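Local coordinates for nigritoxine (Vibrio nigripulchritudo, PDB 5M41), which is a bacterial toxin active against crustaceans and insects, built on a new fold, at residues Asp669-Met681 with Met722-Arg734. Sequence-based numbering, arbitrary orientation.
Sequences DFITVVENAPTKM and MTQLMGQVLTNGR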
# COMPACT_ATOMS: atom_id res chain seq x y z
N ASP A 669 21.90 21.57 -19.70
CA ASP A 669 22.33 22.01 -18.36
C ASP A 669 21.10 22.19 -17.46
O ASP A 669 21.12 21.77 -16.30
CB ASP A 669 23.07 23.34 -18.42
CG ASP A 669 24.42 23.26 -19.11
OD1 ASP A 669 25.02 22.16 -19.24
OD2 ASP A 669 24.87 24.34 -19.55
N PHE A 670 20.06 22.81 -18.01
CA PHE A 670 18.81 23.08 -17.29
C PHE A 670 18.16 21.79 -16.84
O PHE A 670 17.83 21.61 -15.65
CB PHE A 670 17.84 23.91 -18.16
CG PHE A 670 16.54 24.23 -17.48
CD1 PHE A 670 16.48 25.22 -16.51
CD2 PHE A 670 15.37 23.57 -17.83
CE1 PHE A 670 15.28 25.53 -15.88
CE2 PHE A 670 14.16 23.87 -17.21
CZ PHE A 670 14.12 24.85 -16.23
N ILE A 671 18.03 20.87 -17.78
CA ILE A 671 17.38 19.59 -17.53
C ILE A 671 18.15 18.78 -16.48
O ILE A 671 17.55 18.23 -15.55
CB ILE A 671 17.18 18.80 -18.85
CG1 ILE A 671 16.07 19.46 -19.69
CG2 ILE A 671 16.88 17.33 -18.58
CD1 ILE A 671 15.81 18.78 -21.03
N THR A 672 19.47 18.75 -16.61
CA THR A 672 20.31 18.00 -15.64
C THR A 672 20.05 18.48 -14.21
O THR A 672 19.84 17.68 -13.32
CB THR A 672 21.80 18.13 -15.98
OG1 THR A 672 22.03 17.61 -17.30
CG2 THR A 672 22.68 17.37 -14.96
N VAL A 673 20.01 19.79 -13.99
CA VAL A 673 19.77 20.30 -12.65
C VAL A 673 18.32 20.00 -12.21
O VAL A 673 18.09 19.49 -11.10
CB VAL A 673 20.17 21.79 -12.52
CG1 VAL A 673 19.68 22.39 -11.21
CG2 VAL A 673 21.69 21.91 -12.58
N VAL A 674 17.36 20.23 -13.10
CA VAL A 674 15.96 20.05 -12.75
C VAL A 674 15.69 18.60 -12.32
O VAL A 674 15.01 18.36 -11.31
CB VAL A 674 15.04 20.43 -13.94
CG1 VAL A 674 13.64 19.85 -13.77
CG2 VAL A 674 14.97 21.95 -14.07
N GLU A 675 16.21 17.67 -13.12
CA GLU A 675 16.10 16.24 -12.90
C GLU A 675 16.70 15.82 -11.54
O GLU A 675 16.12 15.01 -10.83
CB GLU A 675 16.85 15.53 -14.01
CG GLU A 675 16.66 14.03 -14.06
CD GLU A 675 17.34 13.40 -15.28
OE1 GLU A 675 18.41 13.92 -15.69
OE2 GLU A 675 16.81 12.40 -15.82
N ASN A 676 17.84 16.38 -11.18
CA ASN A 676 18.42 16.13 -9.86
C ASN A 676 17.66 16.76 -8.69
O ASN A 676 17.81 16.30 -7.57
CB ASN A 676 19.88 16.58 -9.81
CG ASN A 676 20.53 16.26 -8.46
OD1 ASN A 676 20.75 15.09 -8.12
ND2 ASN A 676 20.84 17.30 -7.69
N ALA A 677 16.86 17.81 -8.93
CA ALA A 677 16.08 18.42 -7.83
C ALA A 677 16.95 18.70 -6.56
O ALA A 677 16.61 18.25 -5.47
CB ALA A 677 14.91 17.50 -7.47
N PRO A 678 18.07 19.41 -6.71
CA PRO A 678 18.93 19.60 -5.53
C PRO A 678 18.41 20.69 -4.61
O PRO A 678 17.50 21.46 -4.97
CB PRO A 678 20.25 20.06 -6.13
CG PRO A 678 19.83 20.80 -7.37
CD PRO A 678 18.64 20.04 -7.91
N THR A 679 18.99 20.73 -3.41
CA THR A 679 18.80 21.81 -2.44
C THR A 679 17.31 22.07 -2.20
O THR A 679 16.60 21.13 -1.87
CB THR A 679 19.62 23.06 -2.82
OG1 THR A 679 19.14 23.57 -4.06
CG2 THR A 679 21.06 22.68 -3.02
N LYS A 680 16.83 23.30 -2.38
CA LYS A 680 15.43 23.59 -2.03
C LYS A 680 14.38 22.87 -2.89
O LYS A 680 13.19 22.81 -2.53
CB LYS A 680 15.16 25.10 -1.96
CG LYS A 680 16.04 25.87 -0.98
CD LYS A 680 15.86 25.41 0.47
CE LYS A 680 16.73 26.26 1.40
NZ LYS A 680 17.39 25.39 2.40
N MET A 681 14.81 22.33 -4.02
CA MET A 681 13.93 21.48 -4.86
C MET A 681 13.77 20.03 -4.41
O MET A 681 12.98 19.29 -5.01
CB MET A 681 14.45 21.45 -6.30
CG MET A 681 13.66 22.25 -7.29
SD MET A 681 14.24 21.86 -8.95
CE MET A 681 13.13 20.52 -9.38
N MET A 722 16.21 33.42 -16.45
CA MET A 722 16.70 32.09 -16.04
C MET A 722 17.38 32.09 -14.65
O MET A 722 17.05 31.26 -13.81
CB MET A 722 17.64 31.51 -17.11
CG MET A 722 18.18 30.12 -16.76
SD MET A 722 16.90 28.88 -16.42
CE MET A 722 16.58 28.33 -18.10
N THR A 723 18.28 33.05 -14.40
CA THR A 723 18.98 33.10 -13.11
C THR A 723 18.01 33.43 -11.98
O THR A 723 18.16 32.92 -10.85
CB THR A 723 20.13 34.16 -13.09
OG1 THR A 723 19.60 35.44 -13.41
CG2 THR A 723 21.25 33.81 -14.08
N GLN A 724 17.02 34.29 -12.26
CA GLN A 724 15.99 34.62 -11.26
C GLN A 724 15.18 33.37 -10.92
O GLN A 724 15.01 33.02 -9.74
CB GLN A 724 15.06 35.74 -11.76
CG GLN A 724 14.09 36.25 -10.69
CD GLN A 724 12.92 37.06 -11.26
OE1 GLN A 724 12.86 37.36 -12.45
NE2 GLN A 724 11.96 37.40 -10.39
N LEU A 725 14.71 32.69 -11.95
CA LEU A 725 13.92 31.46 -11.81
C LEU A 725 14.64 30.40 -10.98
O LEU A 725 14.09 29.88 -10.01
CB LEU A 725 13.58 30.87 -13.18
CG LEU A 725 12.90 29.49 -13.20
CD1 LEU A 725 11.51 29.56 -12.58
CD2 LEU A 725 12.79 29.02 -14.64
N MET A 726 15.86 30.07 -11.39
CA MET A 726 16.65 29.03 -10.72
C MET A 726 17.04 29.43 -9.30
O MET A 726 17.01 28.61 -8.40
CB MET A 726 17.88 28.63 -11.53
CG MET A 726 17.58 28.02 -12.88
SD MET A 726 16.56 26.53 -12.77
CE MET A 726 17.78 25.25 -12.92
N GLY A 727 17.40 30.69 -9.11
CA GLY A 727 17.71 31.23 -7.79
C GLY A 727 16.59 30.93 -6.83
O GLY A 727 16.82 30.46 -5.70
N GLN A 728 15.35 31.18 -7.29
CA GLN A 728 14.17 30.97 -6.47
C GLN A 728 13.90 29.48 -6.28
O GLN A 728 13.72 29.00 -5.14
CB GLN A 728 12.93 31.69 -7.04
CG GLN A 728 11.65 31.43 -6.23
CD GLN A 728 11.77 31.84 -4.76
OE1 GLN A 728 12.50 32.76 -4.44
NE2 GLN A 728 11.07 31.15 -3.88
N VAL A 729 13.88 28.75 -7.39
CA VAL A 729 13.52 27.34 -7.39
C VAL A 729 14.55 26.56 -6.56
O VAL A 729 14.20 25.72 -5.72
CB VAL A 729 13.39 26.83 -8.85
CG1 VAL A 729 13.70 25.37 -8.97
CG2 VAL A 729 12.00 27.14 -9.41
N LEU A 730 15.82 26.84 -6.77
CA LEU A 730 16.85 26.06 -6.14
C LEU A 730 17.24 26.52 -4.74
O LEU A 730 17.67 25.69 -3.94
CB LEU A 730 18.10 25.97 -7.02
CG LEU A 730 17.87 25.41 -8.43
CD1 LEU A 730 19.12 25.56 -9.27
CD2 LEU A 730 17.41 23.95 -8.40
N THR A 731 17.10 27.81 -4.45
CA THR A 731 17.61 28.35 -3.18
C THR A 731 16.63 29.25 -2.42
O THR A 731 17.02 29.92 -1.46
CB THR A 731 18.96 29.10 -3.35
OG1 THR A 731 18.73 30.41 -3.89
CG2 THR A 731 19.95 28.33 -4.27
N ASN A 732 15.37 29.28 -2.85
CA ASN A 732 14.38 30.20 -2.27
C ASN A 732 14.82 31.66 -2.34
O ASN A 732 14.44 32.46 -1.51
CB ASN A 732 14.03 29.81 -0.82
CG ASN A 732 13.37 28.45 -0.71
OD1 ASN A 732 12.85 27.90 -1.68
ND2 ASN A 732 13.41 27.88 0.48
N GLY A 733 15.63 31.99 -3.34
CA GLY A 733 16.11 33.36 -3.54
C GLY A 733 17.18 33.80 -2.55
O GLY A 733 17.47 34.98 -2.43
N ARG A 734 17.77 32.84 -1.83
CA ARG A 734 18.81 33.15 -0.83
C ARG A 734 20.18 33.34 -1.47
O ARG A 734 21.01 34.05 -0.96
CB ARG A 734 18.87 32.07 0.25
CG ARG A 734 17.83 32.24 1.35
CD ARG A 734 17.55 30.90 2.03
NE ARG A 734 17.63 30.99 3.49
CZ ARG A 734 17.57 29.95 4.33
NH1 ARG A 734 17.42 28.71 3.88
NH2 ARG A 734 17.66 30.16 5.63
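Two nearly parallel helices of the C-terminal region, 667-676 and 719-731, pack here through F670, V673, M722, M726 and L730, and the turn after the first helix packs against the second around L730. The axes of the two helical segments come within 11.7 Å at their closest and are inclined at 17°. F670, M722, M726 and L730 reach across between them. F670 has its CG anti to the backbone N (chi1 -180°), which carries the ring across to two methionines. M722 SD lies 4.6 Å from the F670 ring centroid and M726 SD 4.7 Å. Both are Met-aromatic contacts, each oblique to the ring. V674 CG2 sits over one face of the same ring, toward its rim. Further along, V673 CG1 meets M726 CE and L730 CD1, each at 3.8 Å. L730 CD2 also touches the P678 ring and M681 SD, while M681 CG rests on V729 CG1.

The carbonyl oxygen L730 O accepts two hydrogen bonds from the turn. T679 OG1 donates to L730 O at 2.6 Å and K680 N to L730 O at 3.0 Å, from opposite faces of the carbonyl plane. The K680 chain then runs out across the N732 amide at about a right angle. K680 CE lies at the edge of the R734 guanidinium, and K680 NZ is 3.6 Å from R734 NH1, two like charges close together. N732 OD1 and V729 O both bond to K614 NZ.

Helix 603-614 borders both partners, with F606 against V674 and I610 against V729. Helix 688-704 touches F670 through M698, and helix 739-751 flanks D669 and T672.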